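Local coordinates for cell shape-determining protein MreC (Listeria monocytogenes, PDB 2J5U) that probably takes part in forming and maintaining the rod shape of the bacterial cell, as a protein that assembles through dimers, at residues Val135-Phe146 against Met168-Ser179; Ile189-Val197 against Thr207-Asp215. One frame throughout, in Å; residues are numbered along the deposited sequence.

Contact 1: Val135-Phe146 against Met168-Ser179; sequences VSAKVQGKENAF and MKFKKGQKVVTS
The contact is an antiparallel strand pairing that closes a six-stranded barrel: strands 135-139 and 175-178 are the two ends of the strand order, and their pairing joins them. K138 and V177 exchange two backbone hydrogen bonds, K138 N donating to V177 O at 2.7 Å and V177 N to K138 O at 2.8 Å, both nearly along the C=O axis. Q140 N extends the pairing to K175 O, while S179 N reaches S136 O from 43° above the carbonyl plane. The non-hydrogen-bonded pair V139 and V176 puts its side chains on one side of the sheet, where V139 CG2 meets V176 CG2 at 4.2 Å. Here also F170 comes in edge-first: CE2 lies 3.6 Å from A145 CB, which sits in the ring plane, and CD2 is 4.0 Å from V139 CG1. The sulfur of M168 comes to the same alanine methyl, SD to A145 CB 3.7 Å. On the other side K138 and V177 run side by side; the lysine chain, bent at chi3 (64°), lays CE 3.9 Å from V177 CG2. K138 NZ continues to a salt bridge with D47 of a second subunit, and K175 NZ makes another with E42 of that subunit. V139 and F170 pack on L164 of strand 158-165 and I194 of strand 190-199, whereas F146 turns to W83 of the second subunit.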
loop_
_atom_site.group_PDB
_atom_site.type_symbol
_atom_site.label_atom_id
_atom_site.label_comp_id
_atom_site.label_asym_id
_atom_site.label_seq_id
_atom_site.Cartn_x
_atom_site.Cartn_y
_atom_site.Cartn_z
ATOM N N VAL A 135 48.010 -46.548 32.283
ATOM C CA VAL A 135 47.141 -45.405 32.531
ATOM C C VAL A 135 46.893 -44.656 31.217
ATOM O O VAL A 135 47.805 -44.473 30.409
ATOM C CB VAL A 135 47.730 -44.475 33.662
ATOM C CG1 VAL A 135 49.168 -44.752 33.842
ATOM C CG2 VAL A 135 47.529 -43.011 33.343
ATOM N N SER A 136 45.639 -44.272 30.987
ATOM C CA SER A 136 45.253 -43.547 29.771
ATOM C C SER A 136 45.771 -42.116 29.886
ATOM O O SER A 136 45.480 -41.415 30.861
ATOM C CB SER A 136 43.731 -43.497 29.634
ATOM O OG SER A 136 43.138 -44.768 29.748
ATOM N N ALA A 137 46.501 -41.667 28.878
ATOM C CA ALA A 137 47.072 -40.336 28.928
ATOM C C ALA A 137 46.900 -39.502 27.677
ATOM O O ALA A 137 46.636 -40.011 26.590
ATOM C CB ALA A 137 48.570 -40.432 29.268
ATOM N N LYS A 138 47.095 -38.203 27.867
ATOM C CA LYS A 138 46.998 -37.216 26.811
ATOM C C LYS A 138 48.267 -36.355 26.794
ATOM O O LYS A 138 48.787 -35.969 27.850
ATOM C CB LYS A 138 45.778 -36.325 27.049
ATOM C CG LYS A 138 45.497 -35.364 25.914
ATOM C CD LYS A 138 44.272 -34.529 26.198
ATOM C CE LYS A 138 44.501 -33.644 27.399
ATOM N NZ LYS A 138 43.313 -32.806 27.678
ATOM N N VAL A 139 48.776 -36.085 25.593
ATOM C CA VAL A 139 49.952 -35.237 25.427
ATOM C C VAL A 139 49.421 -33.868 24.999
ATOM O O VAL A 139 48.827 -33.742 23.918
ATOM C CB VAL A 139 50.868 -35.734 24.303
ATOM C CG1 VAL A 139 52.079 -34.832 24.208
ATOM C CG2 VAL A 139 51.266 -37.168 24.537
ATOM N N GLN A 140 49.625 -32.852 25.833
ATOM C CA GLN A 140 49.143 -31.517 25.505
ATOM C C GLN A 140 49.947 -30.895 24.375
ATOM O O GLN A 140 51.174 -30.962 24.358
ATOM C CB GLN A 140 49.211 -30.611 26.723
ATOM C CG GLN A 140 48.483 -31.143 27.919
ATOM C CD GLN A 140 48.495 -30.164 29.062
ATOM O OE1 GLN A 140 49.457 -29.416 29.239
ATOM N NE2 GLN A 140 47.436 -30.167 29.856
ATOM N N GLY A 141 49.243 -30.293 23.427
ATOM C CA GLY A 141 49.903 -29.653 22.304
ATOM C C GLY A 141 48.896 -28.780 21.590
ATOM O O GLY A 141 47.727 -28.734 21.989
ATOM N N LYS A 142 49.331 -28.071 20.551
ATOM C CA LYS A 142 48.400 -27.230 19.806
ATOM C C LYS A 142 47.261 -28.158 19.419
ATOM O O LYS A 142 46.118 -27.747 19.243
ATOM C CB LYS A 142 49.080 -26.640 18.567
ATOM C CG LYS A 142 50.015 -25.478 18.881
ATOM C CD LYS A 142 50.666 -24.914 17.625
ATOM C CE LYS A 142 51.533 -23.699 17.951
ATOM N NZ LYS A 142 52.143 -23.081 16.734
ATOM N N GLU A 143 47.607 -29.431 19.309
ATOM C CA GLU A 143 46.662 -30.482 18.996
ATOM C C GLU A 143 47.015 -31.663 19.881
ATOM O O GLU A 143 48.105 -32.224 19.776
ATOM C CB GLU A 143 46.760 -30.869 17.528
ATOM C CG GLU A 143 46.131 -29.846 16.614
ATOM C CD GLU A 143 46.413 -30.131 15.154
ATOM O OE1 GLU A 143 47.608 -30.118 14.772
ATOM O OE2 GLU A 143 45.444 -30.368 14.392
ATOM N N ASN A 144 46.086 -32.020 20.762
ATOM C CA ASN A 144 46.262 -33.125 21.693
ATOM C C ASN A 144 46.355 -34.496 21.033
ATOM O O ASN A 144 45.829 -34.717 19.941
ATOM C CB ASN A 144 45.105 -33.117 22.683
ATOM C CG ASN A 144 45.086 -31.871 23.520
ATOM O OD1 ASN A 144 44.093 -31.554 24.165
ATOM N ND2 ASN A 144 46.205 -31.156 23.523
ATOM N N ALA A 145 47.042 -35.414 21.703
ATOM C CA ALA A 145 47.188 -36.788 21.223
ATOM C C ALA A 145 46.937 -37.700 22.423
ATOM O O ALA A 145 47.190 -37.313 23.566
ATOM C CB ALA A 145 48.583 -37.018 20.660
ATOM N N PHE A 146 46.430 -38.899 22.165
ATOM C CA PHE A 146 46.136 -39.832 23.240
ATOM C C PHE A 146 46.944 -41.112 23.150
ATOM O O PHE A 146 47.338 -41.538 22.073
ATOM C CB PHE A 146 44.647 -40.153 23.248
ATOM C CG PHE A 146 43.787 -38.946 23.432
ATOM C CD1 PHE A 146 43.522 -38.091 22.362
ATOM C CD2 PHE A 146 43.290 -38.613 24.691
ATOM C CE1 PHE A 146 42.776 -36.921 22.550
ATOM C CE2 PHE A 146 42.542 -37.442 24.884
ATOM C CZ PHE A 146 42.289 -36.601 23.814
ATOM N N MET A 168 51.466 -37.416 13.744
ATOM C CA MET A 168 51.544 -36.227 14.579
ATOM C C MET A 168 53.011 -36.103 15.006
ATOM O O MET A 168 53.707 -37.111 15.116
ATOM C CB MET A 168 50.633 -36.424 15.788
ATOM C CG MET A 168 49.953 -35.178 16.292
ATOM S SD MET A 168 48.495 -35.602 17.273
ATOM C CE MET A 168 47.361 -35.948 15.994
ATOM N N LYS A 169 53.497 -34.891 15.238
ATOM C CA LYS A 169 54.895 -34.743 15.636
ATOM C C LYS A 169 55.052 -34.224 17.064
ATOM O O LYS A 169 54.423 -33.238 17.453
ATOM C CB LYS A 169 55.622 -33.808 14.674
ATOM C CG LYS A 169 55.104 -32.392 14.731
ATOM C CD LYS A 169 56.084 -31.417 14.120
ATOM C CE LYS A 169 56.255 -31.639 12.638
ATOM N NZ LYS A 169 57.297 -30.717 12.109
ATOM N N PHE A 170 55.912 -34.878 17.840
ATOM C CA PHE A 170 56.113 -34.475 19.224
ATOM C C PHE A 170 57.475 -33.884 19.505
ATOM O O PHE A 170 58.470 -34.253 18.887
ATOM C CB PHE A 170 55.848 -35.660 20.144
ATOM C CG PHE A 170 54.521 -36.305 19.902
ATOM C CD1 PHE A 170 54.381 -37.287 18.932
ATOM C CD2 PHE A 170 53.398 -35.886 20.600
ATOM C CE1 PHE A 170 53.138 -37.841 18.660
ATOM C CE2 PHE A 170 52.155 -36.432 20.334
ATOM C CZ PHE A 170 52.023 -37.410 19.364
ATOM N N LYS A 171 57.506 -32.965 20.461
ATOM C CA LYS A 171 58.726 -32.273 20.828
ATOM C C LYS A 171 59.043 -32.495 22.298
ATOM O O LYS A 171 58.146 -32.566 23.136
ATOM C CB LYS A 171 58.553 -30.779 20.544
ATOM C CG LYS A 171 59.825 -30.064 20.139
ATOM C CD LYS A 171 59.526 -28.725 19.466
ATOM C CE LYS A 171 60.799 -28.104 18.895
ATOM N NZ LYS A 171 60.507 -26.860 18.128
ATOM N N LYS A 172 60.328 -32.613 22.605
ATOM C CA LYS A 172 60.760 -32.815 23.978
ATOM C C LYS A 172 60.297 -31.657 24.858
ATOM O O LYS A 172 60.608 -30.503 24.574
ATOM C CB LYS A 172 62.286 -32.918 24.035
ATOM C CG LYS A 172 62.853 -32.779 25.435
ATOM C CD LYS A 172 64.365 -32.851 25.438
ATOM C CE LYS A 172 64.899 -32.679 26.844
ATOM N NZ LYS A 172 66.380 -32.702 26.858
ATOM N N GLY A 173 59.553 -31.962 25.920
ATOM C CA GLY A 173 59.083 -30.917 26.813
ATOM C C GLY A 173 57.573 -30.803 26.917
ATOM O O GLY A 173 57.042 -30.102 27.795
ATOM N N GLN A 174 56.870 -31.479 26.013
ATOM C CA GLN A 174 55.414 -31.444 26.041
ATOM C C GLN A 174 54.941 -32.158 27.299
ATOM O O GLN A 174 55.517 -33.172 27.714
ATOM C CB GLN A 174 54.821 -32.127 24.806
ATOM C CG GLN A 174 55.232 -31.506 23.485
ATOM C CD GLN A 174 54.429 -32.046 22.320
ATOM O OE1 GLN A 174 53.239 -31.751 22.187
ATOM N NE2 GLN A 174 55.070 -32.849 21.474
ATOM N N LYS A 175 53.894 -31.618 27.909
ATOM C CA LYS A 175 53.359 -32.204 29.120
ATOM C C LYS A 175 52.385 -33.328 28.822
ATOM O O LYS A 175 51.664 -33.303 27.822
ATOM C CB LYS A 175 52.705 -31.116 29.956
ATOM C CG LYS A 175 53.641 -29.945 30.079
ATOM C CD LYS A 175 53.422 -29.117 31.312
ATOM C CE LYS A 175 54.401 -27.956 31.295
ATOM N NZ LYS A 175 54.303 -27.149 32.528
ATOM N N VAL A 176 52.405 -34.333 29.690
ATOM C CA VAL A 176 51.533 -35.489 29.567
ATOM C C VAL A 176 50.637 -35.521 30.796
ATOM O O VAL A 176 51.102 -35.376 31.924
ATOM C CB VAL A 176 52.357 -36.798 29.473
ATOM C CG1 VAL A 176 51.434 -38.000 29.457
ATOM C CG2 VAL A 176 53.199 -36.780 28.214
ATOM N N VAL A 177 49.341 -35.692 30.571
ATOM C CA VAL A 177 48.387 -35.724 31.673
ATOM C C VAL A 177 47.424 -36.886 31.516
ATOM O O VAL A 177 47.403 -37.543 30.486
ATOM C CB VAL A 177 47.574 -34.404 31.747
ATOM C CG1 VAL A 177 48.508 -33.236 31.926
ATOM C CG2 VAL A 177 46.750 -34.224 30.487
ATOM N N THR A 178 46.634 -37.142 32.550
ATOM C CA THR A 178 45.670 -38.223 32.501
ATOM C C THR A 178 44.502 -37.801 31.624
ATOM O O THR A 178 44.050 -36.662 31.682
ATOM C CB THR A 178 45.154 -38.568 33.897
ATOM O OG1 THR A 178 44.731 -37.374 34.558
ATOM C CG2 THR A 178 46.245 -39.226 34.712
ATOM N N SER A 179 44.025 -38.726 30.801
ATOM C CA SER A 179 42.914 -38.459 29.896
ATOM C C SER A 179 41.560 -38.775 30.522
ATOM O O SER A 179 40.536 -38.241 30.108
ATOM C CB SER A 179 43.073 -39.291 28.632
ATOM O OG SER A 179 42.911 -40.672 28.900
#

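Contact 2: Ile189-Val197 against Thr207-Asp215; sequences IFIGTIEKV and TAFIKPGAD
F190 reaches G213 at the start of the pairing, its ring atom CE2 lying 3.8 Å from G213 CA; the same ring has the backbone N of G192 over the centre of one face. I191 O accepts a hydrogen bond from G213 N at 3.0 Å. I191 and G192 both face V176 of the neighbouring strand, a classic beta bulge on that side. Across the hairpin G192 and P212 form a non-hydrogen-bonded pair, CA to CA 4.1 Å, and I210 CG2 packs against the backbone of G192 and T193. T193 then exchanges two backbone hydrogen bonds with K211, the one from K211 N to T193 O lying in the carbonyl plane and the one from T193 N meeting K211 O 39° above it. This is the hairpin of strands 190-199 and 205-212, neighbours in the six-stranded barrel. I194 turns to the same side of the sheet as I210 and A208, its CG2 4.2 Å from A208 CB. At E195 and K196 the register slips by one residue in a second classic bulge: F209 O accepts hydrogen bonds from E195 N at 2.8 Å and, weakly, from K196 N at 3.3 Å. K196 lies alongside F209, and a bend at chi3 (74°) carries its amine over the ring, NZ 4.3 Å from the F209 centroid and 8° off the normal, a cation-pi contact. V197 CG2 finally approaches A208 CB at 4.4 Å.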
loop_
_atom_site.group_PDB
_atom_site.type_symbol
_atom_site.label_atom_id
_atom_site.label_comp_id
_atom_site.label_asym_id
_atom_site.label_seq_id
_atom_site.Cartn_x
_atom_site.Cartn_y
_atom_site.Cartn_z
ATOM N N ILE A 189 45.476 -34.842 35.537
ATOM C CA ILE A 189 46.530 -34.990 36.523
ATOM C C ILE A 189 47.848 -35.043 35.773
ATOM O O ILE A 189 47.983 -35.792 34.811
ATOM C CB ILE A 189 46.364 -36.271 37.358
ATOM C CG1 ILE A 189 45.210 -36.120 38.352
ATOM C CG2 ILE A 189 47.623 -36.508 38.188
ATOM C CD1 ILE A 189 43.958 -35.554 37.778
ATOM N N PHE A 190 48.816 -34.239 36.203
ATOM C CA PHE A 190 50.127 -34.211 35.548
ATOM C C PHE A 190 50.885 -35.527 35.756
ATOM O O PHE A 190 50.973 -36.038 36.876
ATOM C CB PHE A 190 50.978 -33.043 36.081
ATOM C CG PHE A 190 52.327 -32.919 35.409
ATOM C CD1 PHE A 190 52.424 -32.618 34.050
ATOM C CD2 PHE A 190 53.501 -33.131 36.127
ATOM C CE1 PHE A 190 53.678 -32.532 33.409
ATOM C CE2 PHE A 190 54.752 -33.050 35.502
ATOM C CZ PHE A 190 54.839 -32.749 34.137
ATOM N N ILE A 191 51.433 -36.067 34.674
ATOM C CA ILE A 191 52.175 -37.316 34.751
ATOM C C ILE A 191 53.667 -37.064 34.580
ATOM O O ILE A 191 54.475 -37.497 35.400
ATOM C CB ILE A 191 51.739 -38.312 33.657
ATOM C CG1 ILE A 191 50.278 -38.733 33.861
ATOM C CG2 ILE A 191 52.647 -39.503 33.674
ATOM C CD1 ILE A 191 49.763 -39.663 32.784
ATOM N N GLY A 192 54.033 -36.362 33.511
ATOM C CA GLY A 192 55.436 -36.090 33.266
ATOM C C GLY A 192 55.714 -35.323 31.990
ATOM O O GLY A 192 54.830 -34.678 31.435
ATOM N N THR A 193 56.947 -35.423 31.505
ATOM C CA THR A 193 57.370 -34.703 30.313
ATOM C C THR A 193 57.940 -35.586 29.223
ATOM O O THR A 193 58.685 -36.519 29.512
ATOM C CB THR A 193 58.438 -33.682 30.697
ATOM O OG1 THR A 193 57.836 -32.649 31.484
ATOM C CG2 THR A 193 59.090 -33.088 29.466
ATOM N N ILE A 194 57.599 -35.304 27.965
ATOM C CA ILE A 194 58.163 -36.104 26.884
ATOM C C ILE A 194 59.644 -35.804 26.928
ATOM O O ILE A 194 60.057 -34.652 27.063
ATOM C CB ILE A 194 57.633 -35.722 25.494
ATOM C CG1 ILE A 194 56.169 -36.128 25.360
ATOM C CG2 ILE A 194 58.455 -36.421 24.426
ATOM C CD1 ILE A 194 55.585 -35.861 23.991
ATOM N N GLU A 195 60.449 -36.841 26.819
ATOM C CA GLU A 195 61.878 -36.663 26.888
ATOM C C GLU A 195 62.502 -37.166 25.610
ATOM O O GLU A 195 63.429 -36.563 25.084
ATOM C CB GLU A 195 62.408 -37.459 28.075
ATOM C CG GLU A 195 63.883 -37.319 28.340
ATOM C CD GLU A 195 64.246 -35.924 28.777
ATOM O OE1 GLU A 195 63.513 -35.355 29.623
ATOM O OE2 GLU A 195 65.266 -35.402 28.280
ATOM N N LYS A 196 61.966 -38.269 25.107
ATOM C CA LYS A 196 62.479 -38.912 23.907
ATOM C C LYS A 196 61.283 -39.395 23.084
ATOM O O LYS A 196 60.230 -39.709 23.640
ATOM C CB LYS A 196 63.346 -40.103 24.346
ATOM C CG LYS A 196 64.440 -40.546 23.397
ATOM C CD LYS A 196 65.255 -41.731 23.966
ATOM C CE LYS A 196 64.484 -43.058 23.928
ATOM N NZ LYS A 196 65.253 -44.240 24.455
ATOM N N VAL A 197 61.438 -39.449 21.765
ATOM C CA VAL A 197 60.361 -39.915 20.890
ATOM C C VAL A 197 60.910 -40.841 19.811
ATOM O O VAL A 197 62.016 -40.638 19.320
ATOM C CB VAL A 197 59.649 -38.751 20.170
ATOM C CG1 VAL A 197 58.580 -39.304 19.250
ATOM C CG2 VAL A 197 59.039 -37.794 21.176
ATOM N N THR A 207 56.057 -43.798 19.963
ATOM C CA THR A 207 56.191 -44.081 21.374
ATOM C C THR A 207 57.040 -42.984 21.959
ATOM O O THR A 207 58.105 -42.676 21.435
ATOM C CB THR A 207 56.892 -45.425 21.611
ATOM O OG1 THR A 207 56.172 -46.461 20.933
ATOM C CG2 THR A 207 56.947 -45.743 23.101
ATOM N N ALA A 208 56.561 -42.370 23.029
ATOM C CA ALA A 208 57.323 -41.324 23.676
ATOM C C ALA A 208 57.802 -41.869 25.013
ATOM O O ALA A 208 57.155 -42.725 25.619
ATOM C CB ALA A 208 56.460 -40.093 23.891
ATOM N N PHE A 209 58.957 -41.399 25.456
ATOM C CA PHE A 209 59.487 -41.824 26.734
ATOM C C PHE A 209 59.334 -40.608 27.612
ATOM O O PHE A 209 59.683 -39.490 27.224
ATOM C CB PHE A 209 60.925 -42.293 26.575
ATOM C CG PHE A 209 61.035 -43.519 25.734
ATOM C CD1 PHE A 209 61.008 -43.431 24.348
ATOM C CD2 PHE A 209 61.047 -44.779 26.323
ATOM C CE1 PHE A 209 60.988 -44.585 23.558
ATOM C CE2 PHE A 209 61.028 -45.942 25.545
ATOM C CZ PHE A 209 60.996 -45.845 24.163
ATOM N N ILE A 210 58.782 -40.831 28.794
ATOM C CA ILE A 210 58.479 -39.734 29.677
ATOM C C ILE A 210 59.147 -39.713 31.030
ATOM O O ILE A 210 59.320 -40.743 31.678
ATOM C CB ILE A 210 56.949 -39.669 29.825
ATOM C CG1 ILE A 210 56.354 -39.412 28.434
ATOM C CG2 ILE A 210 56.536 -38.597 30.833
ATOM C CD1 ILE A 210 54.866 -39.603 28.342
ATOM N N LYS A 211 59.523 -38.508 31.444
ATOM C CA LYS A 211 60.162 -38.288 32.729
ATOM C C LYS A 211 59.078 -37.952 33.744
ATOM O O LYS A 211 58.517 -36.858 33.718
ATOM C CB LYS A 211 61.140 -37.124 32.628
ATOM C CG LYS A 211 61.767 -36.738 33.950
ATOM C CD LYS A 211 62.534 -35.437 33.815
ATOM C CE LYS A 211 63.084 -34.989 35.165
ATOM N NZ LYS A 211 63.754 -33.655 35.076
ATOM N N PRO A 212 58.764 -38.887 34.651
ATOM C CA PRO A 212 57.728 -38.587 35.633
ATOM C C PRO A 212 58.044 -37.311 36.372
ATOM O O PRO A 212 59.199 -37.051 36.703
ATOM C CB PRO A 212 57.737 -39.815 36.538
ATOM C CG PRO A 212 59.112 -40.330 36.410
ATOM C CD PRO A 212 59.402 -40.178 34.948
ATOM N N GLY A 213 57.012 -36.510 36.612
ATOM C CA GLY A 213 57.194 -35.254 37.314
ATOM C C GLY A 213 57.338 -35.472 38.802
ATOM O O GLY A 213 58.082 -34.765 39.484
ATOM N N ALA A 214 56.618 -36.454 39.319
ATOM C CA ALA A 214 56.696 -36.742 40.735
ATOM C C ALA A 214 57.873 -37.669 40.997
ATOM O O ALA A 214 58.151 -38.563 40.205
ATOM C CB ALA A 214 55.402 -37.392 41.207
ATOM N N ASP A 215 58.584 -37.434 42.094
ATOM C CA ASP A 215 59.704 -38.292 42.453
ATOM C C ASP A 215 59.117 -39.393 43.317
ATOM O O ASP A 215 58.617 -39.123 44.412
ATOM C CB ASP A 215 60.743 -37.536 43.267
ATOM C CG ASP A 215 61.754 -38.472 43.912
ATOM O OD1 ASP A 215 62.494 -39.161 43.165
ATOM O OD2 ASP A 215 61.790 -38.529 45.164
#

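How the contacts relate
Contacts 1 and 2 belong to one closed barrel and share a border, because strand 175-178 of contact 1 is also the sheet neighbour of strand 190-199 of contact 2. Their centres lie about 10 Å apart. Two probable hydrogen bonds join them: V176 O to I191 N at 2.9 Å, and T178 OG1 to I189 N at 2.8 Å. Side chains meet as well, V176 CG2 to I210 CD1, so V176 connects contact 1 to the second strand of the hairpin. Strands 135-139, 175-178, 190-199 and 205-212 are consecutive round the barrel, joined by three pairings: contact 1 supplies the first, contact 2 the third, and the V176-I191 bond belongs to the one between.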